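Local coordinates for coenzyme F420-dependent N(5),N(10)-methenyltetrahydromethanopterin reductase-related protein (Desulfurobacterium thermolithotrophum DSM 11699, PDB 6HUZ), which is a bacterial paralog of [Fe]-hydrogenase that binds the iron-guanylylpyridinol cofactor and uses tetrahydrofolate derivatives as substrates, at residues G25-Y30 with R61-D66; E38-G43 with E65-K70; L107-V112 with R137-F142; H158-T163 with Y192-E197. One frame throughout, in Å; residues are numbered along the deposited sequence.

Overall arrangement
From the N terminus, contact 1 is the first to close a loop, bringing residues 25-30 against helix 58-66. Contact 2 opens inside that loop, at the end of helix 32-41, and closes at 65-70, so both loops end on the same stretch and share Glu65 and Asp66; together they tie the loop after helix 20-23 and the end of helix 32-41 to helix 58-66, at one margin of the six-stranded parallel sheet. Contact 3 follows and joins strands 112-115 and 141-144 at the other margin. Contact 4 comes last, pairing strand 158-163 with strand 190-195 in parallel. Contact 2 also touches contact 4, Phe39 on Tyr159; contacts 3 and 4 stay about 5 Å apart between nearest atoms.

Contact 1 (G25-Y30 with R61-D66); sequences GGEPPY and RKKVED
At one margin of the Rossmann-like N-terminal domain, Pro29 and Lys63 bring the loop 25-30 after helix 20-23 up to helix 58-66, which connects strands 45-49 and 70-72. The apolar half of the contact is one light touch: CG of the Pro29 ring lies 4.1 Å from CG2 of Val64, the two side chains sliding past each other in opposite directions. The peptide bond before Pro29 is cis, which probably helps to turn the loop beside the helix. Val64 also packs on Leu71 of strand 70-72, so it seats the helix on the sheet as well, and Pro29 leans on Phe8.

The polar half belongs to Lys63. Its chain is fully stretched, starting with CG anti to the backbone N (chi1 -179°), and this carries the ammonium group across to the loop. There NZ stands 3.6 Å from the carbonyl O of Pro28. Glu27 OE2 is 4.4 Å from Lys63 NZ, opposite charges near each other but beyond a salt bridge. Glu27 and Lys63 are both exposed, so solvent probably weakens this pull.

Each side is braced internally. In the loop, the Tyr30 hydroxyl donates to Gly25 O at 2.7 Å, with Glu27 O over one face of the ring, toward the rim. On the helix, Arg61 NE meets Glu65 OE1 at 3.0 Å in a salt bridge one turn apart, while NH2 of the same arginine pairs with Asp54. This is lateral packing of a loop on the connecting helix of a beta-alpha-beta crossover, typical of a Rossmann-type sheet.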
loop_
_atom_site.group_PDB
_atom_site.type_symbol
_atom_site.label_atom_id
_atom_site.label_comp_id
_atom_site.label_asym_id
_atom_site.label_seq_id
_atom_site.Cartn_x
_atom_site.Cartn_y
_atom_site.Cartn_z
ATOM N N GLY A 25 7.178 -21.757 19.836
ATOM C CA GLY A 25 7.852 -22.157 21.070
ATOM C C GLY A 25 7.002 -22.076 22.319
ATOM O O GLY A 25 5.803 -21.804 22.245
ATOM N N GLY A 26 7.635 -22.311 23.463
ATOM C CA GLY A 26 6.972 -22.274 24.766
ATOM C C GLY A 26 5.990 -23.418 24.947
ATOM O O GLY A 26 6.011 -24.377 24.180
ATOM N N GLU A 27 5.126 -23.327 25.971
ATOM C CA GLU A 27 4.120 -24.348 26.284
ATOM C C GLU A 27 2.813 -23.729 26.644
ATOM O O GLU A 27 2.815 -22.624 27.187
ATOM C CB GLU A 27 4.514 -25.082 27.568
ATOM C CG GLU A 27 5.742 -25.921 27.449
ATOM C CD GLU A 27 5.965 -26.702 28.721
ATOM O OE1 GLU A 27 5.742 -27.931 28.693
ATOM O OE2 GLU A 27 6.347 -26.087 29.744
ATOM N N PRO A 28 1.684 -24.457 26.471
ATOM C CA PRO A 28 0.401 -23.892 26.892
ATOM C C PRO A 28 0.451 -23.665 28.398
ATOM O O PRO A 28 1.272 -24.277 29.098
ATOM C CB PRO A 28 -0.634 -24.944 26.455
ATOM C CG PRO A 28 0.125 -26.185 26.290
ATOM C CD PRO A 28 1.519 -25.801 25.892
ATOM N N PRO A 29 -0.380 -22.761 28.932
ATOM C CA PRO A 29 -1.418 -21.974 28.256
ATOM C C PRO A 29 -0.890 -20.711 27.579
ATOM O O PRO A 29 -0.032 -20.016 28.114
ATOM C CB PRO A 29 -2.382 -21.661 29.393
ATOM C CG PRO A 29 -1.457 -21.457 30.572
ATOM C CD PRO A 29 -0.375 -22.504 30.388
ATOM N N TYR A 30 -1.425 -20.425 26.398
ATOM C CA TYR A 30 -1.057 -19.270 25.595
ATOM C C TYR A 30 -2.191 -18.256 25.620
ATOM O O TYR A 30 -3.333 -18.616 25.905
ATOM C CB TYR A 30 -0.855 -19.717 24.140
ATOM C CG TYR A 30 0.333 -20.633 23.930
ATOM C CD1 TYR A 30 1.635 -20.144 23.993
ATOM C CD2 TYR A 30 0.156 -21.966 23.580
ATOM C CE1 TYR A 30 2.727 -20.963 23.733
ATOM C CE2 TYR A 30 1.242 -22.805 23.348
ATOM C CZ TYR A 30 2.529 -22.297 23.411
ATOM O OH TYR A 30 3.608 -23.123 23.161
ATOM N N ARG A 61 -5.228 -25.229 34.751
ATOM C CA ARG A 61 -5.894 -24.291 35.655
ATOM C C ARG A 61 -5.062 -24.099 36.933
ATOM O O ARG A 61 -4.850 -22.958 37.365
ATOM C CB ARG A 61 -7.303 -24.798 35.994
ATOM C CG ARG A 61 -8.163 -23.781 36.718
ATOM C CD ARG A 61 -9.479 -24.361 37.220
ATOM N NE ARG A 61 -10.164 -23.399 38.089
ATOM C CZ ARG A 61 -11.476 -23.179 38.109
ATOM N NH1 ARG A 61 -11.990 -22.272 38.934
ATOM N NH2 ARG A 61 -12.287 -23.865 37.309
ATOM N N LYS A 62 -4.578 -25.215 37.526
ATOM C CA LYS A 62 -3.768 -25.196 38.747
ATOM C C LYS A 62 -2.497 -24.374 38.548
ATOM O O LYS A 62 -2.086 -23.648 39.459
ATOM C CB LYS A 62 -3.389 -26.623 39.172
ATOM C CG LYS A 62 -2.276 -26.672 40.229
ATOM C CD LYS A 62 -2.177 -28.038 40.905
ATOM C CE LYS A 62 -1.399 -27.992 42.204
ATOM N NZ LYS A 62 0.056 -27.769 41.980
ATOM N N LYS A 63 -1.864 -24.510 37.373
ATOM C CA LYS A 63 -0.633 -23.772 37.056
ATOM C C LYS A 63 -0.917 -22.258 37.053
ATOM O O LYS A 63 -0.112 -21.469 37.557
ATOM C CB LYS A 63 -0.100 -24.250 35.691
ATOM C CG LYS A 63 1.197 -23.589 35.239
ATOM C CD LYS A 63 1.633 -24.088 33.864
ATOM C CE LYS A 63 2.892 -23.405 33.388
ATOM N NZ LYS A 63 3.313 -23.885 32.043
ATOM N N VAL A 64 -2.069 -21.855 36.503
ATOM C CA VAL A 64 -2.478 -20.455 36.440
ATOM C C VAL A 64 -2.771 -19.941 37.857
ATOM O O VAL A 64 -2.258 -18.883 38.228
ATOM C CB VAL A 64 -3.694 -20.239 35.507
ATOM C CG1 VAL A 64 -4.313 -18.858 35.741
ATOM C CG2 VAL A 64 -3.286 -20.398 34.040
ATOM N N GLU A 65 -3.601 -20.678 38.632
ATOM C CA GLU A 65 -3.953 -20.282 40.001
ATOM C C GLU A 65 -2.723 -20.201 40.906
ATOM O O GLU A 65 -2.636 -19.282 41.725
ATOM C CB GLU A 65 -4.989 -21.238 40.593
ATOM C CG GLU A 65 -6.374 -21.034 40.002
ATOM C CD GLU A 65 -7.385 -22.109 40.366
ATOM O OE1 GLU A 65 -8.602 -21.865 40.206
ATOM O OE2 GLU A 65 -6.960 -23.200 40.811
ATOM N N ASP A 66 -1.761 -21.137 40.751
ATOM C CA ASP A 66 -0.530 -21.144 41.558
ATOM C C ASP A 66 0.285 -19.856 41.412
ATOM O O ASP A 66 1.007 -19.492 42.344
ATOM C CB ASP A 66 0.368 -22.333 41.186
ATOM C CG ASP A 66 -0.098 -23.683 41.690
ATOM O OD1 ASP A 66 -0.969 -23.719 42.606
ATOM O OD2 ASP A 66 0.406 -24.704 41.180
#

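Contact 2 (E38-G43 with E65-K70)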
loop_
_atom_site.group_PDB
_atom_site.type_symbol
_atom_site.label_atom_id
_atom_site.label_comp_id
_atom_site.label_asym_id
_atom_site.label_seq_id
_atom_site.Cartn_x
_atom_site.Cartn_y
_atom_site.Cartn_z
ATOM N N GLU A 38 1.978 -13.766 33.875
ATOM C CA GLU A 38 3.120 -12.856 33.914
ATOM C C GLU A 38 2.873 -11.650 34.806
ATOM O O GLU A 38 3.777 -11.252 35.527
ATOM C CB GLU A 38 3.487 -12.378 32.483
ATOM C CG GLU A 38 4.200 -13.465 31.702
ATOM C CD GLU A 38 4.329 -13.249 30.201
ATOM O OE1 GLU A 38 4.747 -14.216 29.525
ATOM O OE2 GLU A 38 4.015 -12.141 29.699
ATOM N N PHE A 39 1.670 -11.046 34.734
ATOM C CA PHE A 39 1.363 -9.863 35.556
ATOM C C PHE A 39 1.316 -10.299 37.040
ATOM O O PHE A 39 1.778 -9.572 37.926
ATOM C CB PHE A 39 0.014 -9.220 35.108
ATOM C CG PHE A 39 -0.081 -8.695 33.679
ATOM C CD1 PHE A 39 0.950 -7.961 33.118
ATOM C CD2 PHE A 39 -1.217 -8.920 32.913
ATOM C CE1 PHE A 39 0.855 -7.477 31.807
ATOM C CE2 PHE A 39 -1.306 -8.435 31.608
ATOM C CZ PHE A 39 -0.274 -7.709 31.071
ATOM N N ALA A 40 0.776 -11.498 37.301
ATOM C CA ALA A 40 0.688 -12.045 38.653
ATOM C C ALA A 40 2.102 -12.314 39.186
ATOM O O ALA A 40 2.392 -12.011 40.351
ATOM C CB ALA A 40 -0.142 -13.325 38.642
ATOM N N LYS A 41 3.003 -12.851 38.335
ATOM C CA LYS A 41 4.383 -13.125 38.774
ATOM C C LYS A 41 5.107 -11.816 39.122
ATOM O O LYS A 41 5.895 -11.799 40.062
ATOM C CB LYS A 41 5.168 -13.932 37.728
ATOM C CG LYS A 41 4.849 -15.422 37.771
ATOM C CD LYS A 41 5.361 -16.137 36.531
ATOM C CE LYS A 41 5.546 -17.618 36.767
ATOM N NZ LYS A 41 5.180 -18.427 35.572
ATOM N N ALA A 42 4.814 -10.726 38.380
ATOM C CA ALA A 42 5.404 -9.415 38.623
ATOM C C ALA A 42 4.919 -8.834 39.968
ATOM O O ALA A 42 5.509 -7.882 40.464
ATOM C CB ALA A 42 5.080 -8.459 37.491
ATOM N N GLY A 43 3.849 -9.388 40.520
ATOM C CA GLY A 43 3.319 -8.957 41.819
ATOM C C GLY A 43 2.035 -8.154 41.748
ATOM O O GLY A 43 1.637 -7.554 42.746
ATOM N N GLU A 65 -3.601 -20.678 38.632
ATOM C CA GLU A 65 -3.953 -20.282 40.001
ATOM C C GLU A 65 -2.723 -20.201 40.906
ATOM O O GLU A 65 -2.636 -19.282 41.725
ATOM C CB GLU A 65 -4.989 -21.238 40.593
ATOM C CG GLU A 65 -6.374 -21.034 40.002
ATOM C CD GLU A 65 -7.385 -22.109 40.366
ATOM O OE1 GLU A 65 -8.602 -21.865 40.206
ATOM O OE2 GLU A 65 -6.960 -23.200 40.811
ATOM N N ASP A 66 -1.761 -21.137 40.751
ATOM C CA ASP A 66 -0.530 -21.144 41.558
ATOM C C ASP A 66 0.285 -19.856 41.412
ATOM O O ASP A 66 1.007 -19.492 42.344
ATOM C CB ASP A 66 0.368 -22.333 41.186
ATOM C CG ASP A 66 -0.098 -23.683 41.690
ATOM O OD1 ASP A 66 -0.969 -23.719 42.606
ATOM O OD2 ASP A 66 0.406 -24.704 41.180
ATOM N N ALA A 67 0.194 -19.183 40.253
ATOM C CA ALA A 67 0.928 -17.944 40.020
ATOM C C ALA A 67 0.288 -16.763 40.756
ATOM O O ALA A 67 0.892 -15.702 40.816
ATOM C CB ALA A 67 0.997 -17.654 38.519
ATOM N N GLY A 68 -0.911 -16.950 41.302
ATOM C CA GLY A 68 -1.632 -15.905 42.019
ATOM C C GLY A 68 -2.833 -15.339 41.279
ATOM O O GLY A 68 -3.513 -14.448 41.805
ATOM N N VAL A 69 -3.119 -15.851 40.052
ATOM C CA VAL A 69 -4.247 -15.380 39.239
ATOM C C VAL A 69 -5.571 -15.854 39.821
ATOM O O VAL A 69 -5.741 -17.040 40.087
ATOM C CB VAL A 69 -4.130 -15.847 37.762
ATOM C CG1 VAL A 69 -5.388 -15.480 36.966
ATOM C CG2 VAL A 69 -2.900 -15.249 37.087
ATOM N N LYS A 70 -6.518 -14.934 39.978
ATOM C CA LYS A 70 -7.841 -15.255 40.493
ATOM C C LYS A 70 -8.712 -15.597 39.298
ATOM O O LYS A 70 -8.909 -14.749 38.420
ATOM C CB LYS A 70 -8.428 -14.056 41.243
ATOM C CG LYS A 70 -8.152 -14.084 42.737
ATOM C CD LYS A 70 -8.543 -12.775 43.427
ATOM C CE LYS A 70 -10.029 -12.504 43.364
ATOM N NZ LYS A 70 -10.450 -11.464 44.341
#
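Ala40 faces Ala67 and Val69 where two helices of the Rossmann-like domain end close together, each in a Schellman motif: helix 32-41 at Gly43 and helix 58-66 at Gly68. CB of Ala40 points at the opposing chain end and meets three things there: the carbonyl O of Ala67 at 3.4 Å, the methyl CB of Ala67 at 4.5 Å, and CG2 of Val69 at 3.7 Å. A small side chain suits this place, since the backbones come within 5.6 Å between Ala40 CA and Gly68 CA.

Val69 presents CG2 because that methyl sits beside its own backbone N, while CG1 is anti to it (chi1 174°). The same valine also touches Leu48, and Ala40 touches Val46, so the end of helix 32-41 and the chain just after helix 58-66 both rest on strand 45-49. After Val69 the chain enters strand 70-72, where Lys70 bonds through its backbone to Val46 and Leu48. Lys41 adds a looser, exposed margin beside Ala67.

No hydrogen bond crosses the contact; each helix end is closed by bonds within its own segment. Gly43 N bonds back to Ala40 O at 3.0 Å, and Gly68 N to Glu65 O at 2.9 Å.

Contact 3 (L107-V112 with R137-F142); sequences LVENAV and REDIGF
Arg137 reaches Leu107 O at the edge of the parallel Rossmann-like sheet, where the type II turn Val108-Ala111 leads into strand 112-115 and the type I turn Arg137-Ile140 into strand 141-144. The part round the guanidinium is tight. NH1 and NH2 both grip Leu107 O end-on from one face of that carbonyl, NH1 at 3.0 Å. Bent at chi2 and chi3, the same side chain holds Asp139 side-on: NE to OD1 at 3.0 Å and NH2 to OD2, each on a syn lone pair. CD1 of Ile140 covers one guanidinium face over its centre and touches Leu107 CD1 at 3.8 Å. The anti lone pair of Asp139 OD2 takes Asn110 N at 2.6 Å (168°), and Gly141 N to Ala111 O begins the strand pairing. A methionine in place of Arg137 would probably leave the Asp139 carboxylate without its charge partner and Leu107 O without its two donors.

Toward solvent the fit is looser. The Glu109 carboxylate stacks on that of Asp139, planes 5° apart, a repulsion probably eased by the arginine and by water 1, 2.9 Å from Glu109 OE2 and Asp139 OD1. Water 2 bridges the turns, donating to Asn110 OD1 and, at 2.7 Å, to Asp139 O.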
loop_
_atom_site.group_PDB
_atom_site.type_symbol
_atom_site.label_atom_id
_atom_site.label_comp_id
_atom_site.label_asym_id
_atom_site.label_seq_id
_atom_site.Cartn_x
_atom_site.Cartn_y
_atom_site.Cartn_z
ATOM N N LEU A 107 -16.116 -0.397 36.328
ATOM C CA LEU A 107 -14.676 -0.160 36.427
ATOM C C LEU A 107 -14.401 0.974 37.403
ATOM O O LEU A 107 -15.236 1.860 37.552
ATOM C CB LEU A 107 -14.070 0.112 35.029
ATOM C CG LEU A 107 -14.156 -1.068 34.056
ATOM C CD1 LEU A 107 -13.896 -0.625 32.584
ATOM C CD2 LEU A 107 -13.228 -2.198 34.466
ATOM N N VAL A 108 -13.250 0.940 38.090
ATOM C CA VAL A 108 -12.914 1.979 39.066
ATOM C C VAL A 108 -12.705 3.302 38.382
ATOM O O VAL A 108 -12.411 3.336 37.182
ATOM C CB VAL A 108 -11.685 1.633 39.953
ATOM C CG1 VAL A 108 -11.834 0.259 40.597
ATOM C CG2 VAL A 108 -10.370 1.742 39.186
ATOM N N GLU A 109 -12.842 4.400 39.125
ATOM C CA GLU A 109 -12.632 5.709 38.512
ATOM C C GLU A 109 -11.232 5.757 37.857
ATOM O O GLU A 109 -10.273 5.234 38.421
ATOM C CB GLU A 109 -12.820 6.829 39.545
ATOM C CG GLU A 109 -12.888 8.223 38.932
ATOM C CD GLU A 109 -14.243 8.632 38.382
ATOM O OE1 GLU A 109 -15.213 7.854 38.538
ATOM O OE2 GLU A 109 -14.334 9.736 37.794
ATOM N N ASN A 110 -11.142 6.359 36.647
ATOM C CA ASN A 110 -9.925 6.509 35.836
ATOM C C ASN A 110 -9.369 5.178 35.314
ATOM O O ASN A 110 -8.207 5.118 34.938
ATOM C CB ASN A 110 -8.856 7.303 36.581
ATOM C CG ASN A 110 -9.354 8.642 37.074
ATOM O OD1 ASN A 110 -9.922 9.446 36.323
ATOM N ND2 ASN A 110 -9.156 8.919 38.351
ATOM N N ALA A 111 -10.186 4.112 35.271
ATOM C CA ALA A 111 -9.720 2.828 34.740
ATOM C C ALA A 111 -9.447 2.979 33.230
ATOM O O ALA A 111 -9.991 3.895 32.607
ATOM C CB ALA A 111 -10.785 1.764 34.930
ATOM N N VAL A 112 -8.634 2.084 32.637
ATOM C CA VAL A 112 -8.350 2.124 31.188
ATOM C C VAL A 112 -8.763 0.756 30.610
ATOM O O VAL A 112 -8.454 -0.276 31.198
ATOM C CB VAL A 112 -6.879 2.521 30.835
ATOM C CG1 VAL A 112 -5.862 1.666 31.582
ATOM C CG2 VAL A 112 -6.610 2.505 29.304
ATOM N N ARG A 137 -19.081 8.065 32.258
ATOM C CA ARG A 137 -17.735 7.464 32.309
ATOM C C ARG A 137 -16.692 8.145 31.417
ATOM O O ARG A 137 -15.846 7.472 30.817
ATOM C CB ARG A 137 -17.826 5.957 31.978
ATOM C CG ARG A 137 -18.517 5.113 33.080
ATOM C CD ARG A 137 -18.343 5.587 34.519
ATOM N NE ARG A 137 -16.954 5.559 34.988
ATOM C CZ ARG A 137 -16.353 4.501 35.532
ATOM N NH1 ARG A 137 -17.003 3.354 35.668
ATOM N NH2 ARG A 137 -15.095 4.583 35.942
ATOM N N GLU A 138 -16.707 9.476 31.370
ATOM C CA GLU A 138 -15.743 10.226 30.558
ATOM C C GLU A 138 -14.334 10.109 31.136
ATOM O O GLU A 138 -13.385 10.569 30.519
ATOM C CB GLU A 138 -16.142 11.701 30.482
ATOM C CG GLU A 138 -17.402 11.932 29.675
ATOM C CD GLU A 138 -18.702 11.698 30.420
ATOM O OE1 GLU A 138 -18.667 11.340 31.623
ATOM O OE2 GLU A 138 -19.766 11.875 29.788
ATOM N N ASP A 139 -14.206 9.516 32.324
ATOM C CA ASP A 139 -12.927 9.321 32.984
ATOM C C ASP A 139 -12.254 8.057 32.463
ATOM O O ASP A 139 -11.044 7.900 32.607
ATOM C CB ASP A 139 -13.147 9.181 34.498
ATOM C CG ASP A 139 -13.949 7.946 34.859
ATOM O OD1 ASP A 139 -15.135 7.870 34.465
ATOM O OD2 ASP A 139 -13.393 7.056 35.519
ATOM N N ILE A 140 -13.032 7.137 31.887
ATOM C CA ILE A 140 -12.454 5.899 31.386
ATOM C C ILE A 140 -11.570 6.134 30.180
ATOM O O ILE A 140 -11.962 6.823 29.235
ATOM C CB ILE A 140 -13.535 4.834 31.098
ATOM C CG1 ILE A 140 -14.226 4.441 32.438
ATOM C CG2 ILE A 140 -12.911 3.616 30.407
ATOM C CD1 ILE A 140 -14.789 3.080 32.487
ATOM N N GLY A 141 -10.379 5.536 30.236
ATOM C CA GLY A 141 -9.388 5.614 29.180
ATOM C C GLY A 141 -9.449 4.436 28.233
ATOM O O GLY A 141 -9.891 3.353 28.600
ATOM N N PHE A 142 -9.007 4.645 26.998
ATOM C CA PHE A 142 -9.000 3.606 25.957
ATOM C C PHE A 142 -7.644 3.498 25.336
ATOM O O PHE A 142 -7.121 4.489 24.853
ATOM C CB PHE A 142 -10.023 3.932 24.866
ATOM C CG PHE A 142 -11.413 3.809 25.419
ATOM C CD1 PHE A 142 -12.014 4.874 26.066
ATOM C CD2 PHE A 142 -12.100 2.606 25.352
ATOM C CE1 PHE A 142 -13.290 4.756 26.579
ATOM C CE2 PHE A 142 -13.365 2.492 25.881
ATOM C CZ PHE A 142 -13.951 3.564 26.495
HETATM O O HOH W 1 -16.850 9.234 36.342
HETATM O O HOH W 2 -9.163 9.486 33.785
#

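Contact 4 (H158-T163 with Y192-E197); sequences HYLIAT and YLLPAE
Tyr159 and Tyr192 start the backbone ladder that pairs strand 158-163 with strand 190-195 in parallel. Tyr192 N gives to Tyr159 O at 2.8 Å, then Ile161 N to Tyr192 O, Leu194 N to Ile161 O, and Thr163 N to Leu194 O at 2.8 Å. A bent fifth bond, Ala196 N to Thr163 O at 3.1 Å (139°), reaches the start of helix 196-203. CA-H...O contacts fill between the rungs.

Apolar packing differs on the two faces. On one, Leu160 CD2 meets Tyr192 CB at 3.5 Å, and Leu160 CD1 meets Leu194 CD1 at 4.1 Å, both leucines also touching Val202. On the other, Ile161 and Leu193 lie side by side, CB to CD2 at 3.8 Å, packed against helix 174-186. Thr163 CG2 rests on Leu193 CB.

Beside the ladder, CG of Tyr192 sits next to its backbone N (chi1 -72°), which sets CE2 of the ring 3.6 Å from His158 CB. His158 bonds through NE2 to the carbonyl O of Ala148, which lines the methenyltetrahydrofolate pocket, and Asp265 of the second subunit packs on Tyr192. An alanine in place of Tyr192 is likely to leave His158 CB without the ring atoms packed on it and Leu160 CD2 with the CB contact alone. Strand 158-163, helix 174-186 and strand 190-195 make a classic beta-alpha-beta unit.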
loop_
_atom_site.group_PDB
_atom_site.type_symbol
_atom_site.label_atom_id
_atom_site.label_comp_id
_atom_site.label_asym_id
_atom_site.label_seq_id
_atom_site.Cartn_x
_atom_site.Cartn_y
_atom_site.Cartn_z
ATOM N N HIS A 158 7.179 -7.941 24.127
ATOM C CA HIS A 158 6.823 -6.519 24.058
ATOM C C HIS A 158 5.338 -6.389 24.007
ATOM O O HIS A 158 4.630 -7.381 23.861
ATOM C CB HIS A 158 7.343 -5.986 22.646
ATOM C CG HIS A 158 6.959 -6.957 21.559
ATOM N ND1 HIS A 158 7.803 -7.995 21.190
ATOM C CD2 HIS A 158 5.786 -7.097 20.901
ATOM C CE1 HIS A 158 7.133 -8.704 20.292
ATOM N NE2 HIS A 158 5.912 -8.207 20.094
ATOM N N TYR A 159 4.868 -5.154 24.064
ATOM C CA TYR A 159 3.454 -4.823 23.906
ATOM C C TYR A 159 3.378 -3.520 23.054
ATOM O O TYR A 159 4.247 -2.646 23.183
ATOM C CB TYR A 159 2.764 -4.547 25.232
ATOM C CG TYR A 159 2.441 -5.780 26.045
ATOM C CD1 TYR A 159 1.443 -6.660 25.646
ATOM C CD2 TYR A 159 3.126 -6.061 27.224
ATOM C CE1 TYR A 159 1.133 -7.786 26.392
ATOM C CE2 TYR A 159 2.820 -7.185 27.985
ATOM C CZ TYR A 159 1.824 -8.049 27.561
ATOM O OH TYR A 159 1.515 -9.174 28.274
ATOM N N LEU A 160 2.333 -3.402 22.227
ATOM C CA LEU A 160 2.068 -2.214 21.447
ATOM C C LEU A 160 0.967 -1.527 22.232
ATOM O O LEU A 160 -0.080 -2.142 22.476
ATOM C CB LEU A 160 1.608 -2.554 20.025
ATOM C CG LEU A 160 2.556 -3.415 19.210
ATOM C CD1 LEU A 160 2.106 -3.448 17.729
ATOM C CD2 LEU A 160 3.968 -2.916 19.300
ATOM N N ILE A 161 1.219 -0.270 22.644
ATOM C CA ILE A 161 0.329 0.560 23.463
ATOM C C ILE A 161 -0.116 1.784 22.701
ATOM O O ILE A 161 0.696 2.637 22.298
ATOM C CB ILE A 161 1.016 0.931 24.824
ATOM C CG1 ILE A 161 1.341 -0.335 25.629
ATOM C CG2 ILE A 161 0.148 1.881 25.677
ATOM C CD1 ILE A 161 2.433 -0.099 26.680
ATOM N N ALA A 162 -1.417 1.878 22.493
ATOM C CA ALA A 162 -1.987 2.986 21.711
ATOM C C ALA A 162 -1.908 4.335 22.410
ATOM O O ALA A 162 -2.275 4.442 23.564
ATOM C CB ALA A 162 -3.446 2.677 21.370
ATOM N N THR A 163 -1.462 5.369 21.690
ATOM C CA THR A 163 -1.370 6.725 22.218
ATOM C C THR A 163 -2.387 7.615 21.468
ATOM O O THR A 163 -3.060 7.154 20.550
ATOM C CB THR A 163 0.042 7.298 22.013
ATOM O OG1 THR A 163 0.223 7.581 20.627
ATOM C CG2 THR A 163 1.136 6.365 22.526
ATOM N N TYR A 192 6.090 -0.478 23.334
ATOM C CA TYR A 192 6.165 0.286 22.082
ATOM C C TYR A 192 4.936 1.189 22.010
ATOM O O TYR A 192 3.838 0.699 21.768
ATOM C CB TYR A 192 6.205 -0.658 20.869
ATOM C CG TYR A 192 7.519 -1.392 20.706
ATOM C CD1 TYR A 192 8.718 -0.695 20.562
ATOM C CD2 TYR A 192 7.562 -2.777 20.662
ATOM C CE1 TYR A 192 9.924 -1.367 20.379
ATOM C CE2 TYR A 192 8.763 -3.457 20.504
ATOM C CZ TYR A 192 9.939 -2.752 20.357
ATOM O OH TYR A 192 11.120 -3.437 20.215
ATOM N N LEU A 193 5.110 2.503 22.210
ATOM C CA LEU A 193 3.981 3.448 22.165
ATOM C C LEU A 193 3.712 3.904 20.723
ATOM O O LEU A 193 4.521 4.626 20.142
ATOM C CB LEU A 193 4.288 4.678 23.037
ATOM C CG LEU A 193 4.732 4.382 24.482
ATOM C CD1 LEU A 193 4.932 5.666 25.260
ATOM C CD2 LEU A 193 3.763 3.516 25.170
ATOM N N LEU A 194 2.581 3.519 20.153
ATOM C CA LEU A 194 2.256 3.919 18.781
ATOM C C LEU A 194 0.975 4.727 18.674
ATOM O O LEU A 194 0.088 4.587 19.503
ATOM C CB LEU A 194 2.032 2.658 17.905
ATOM C CG LEU A 194 3.109 1.589 17.909
ATOM C CD1 LEU A 194 2.757 0.519 16.905
ATOM C CD2 LEU A 194 4.448 2.139 17.571
ATOM N N PRO A 195 0.836 5.544 17.609
ATOM C CA PRO A 195 -0.437 6.241 17.409
ATOM C C PRO A 195 -1.500 5.125 17.378
ATOM O O PRO A 195 -1.295 4.042 16.795
ATOM C CB PRO A 195 -0.276 6.910 16.035
ATOM C CG PRO A 195 1.177 6.980 15.799
ATOM C CD PRO A 195 1.786 5.805 16.512
ATOM N N ALA A 196 -2.628 5.368 18.014
ATOM C CA ALA A 196 -3.689 4.363 18.099
ATOM C C ALA A 196 -4.077 3.682 16.768
ATOM O O ALA A 196 -4.282 2.465 16.730
ATOM C CB ALA A 196 -4.912 4.977 18.759
ATOM N N GLU A 197 -4.162 4.437 15.690
ATOM C CA GLU A 197 -4.555 3.842 14.420
ATOM C C GLU A 197 -3.524 2.862 13.837
ATOM O O GLU A 197 -3.888 1.997 13.044
ATOM C CB GLU A 197 -4.861 4.947 13.415
ATOM C CG GLU A 197 -5.669 4.496 12.220
ATOM C CD GLU A 197 -5.924 5.612 11.227
ATOM O OE1 GLU A 197 -5.167 6.613 11.238
ATOM O OE2 GLU A 197 -6.884 5.482 10.434
#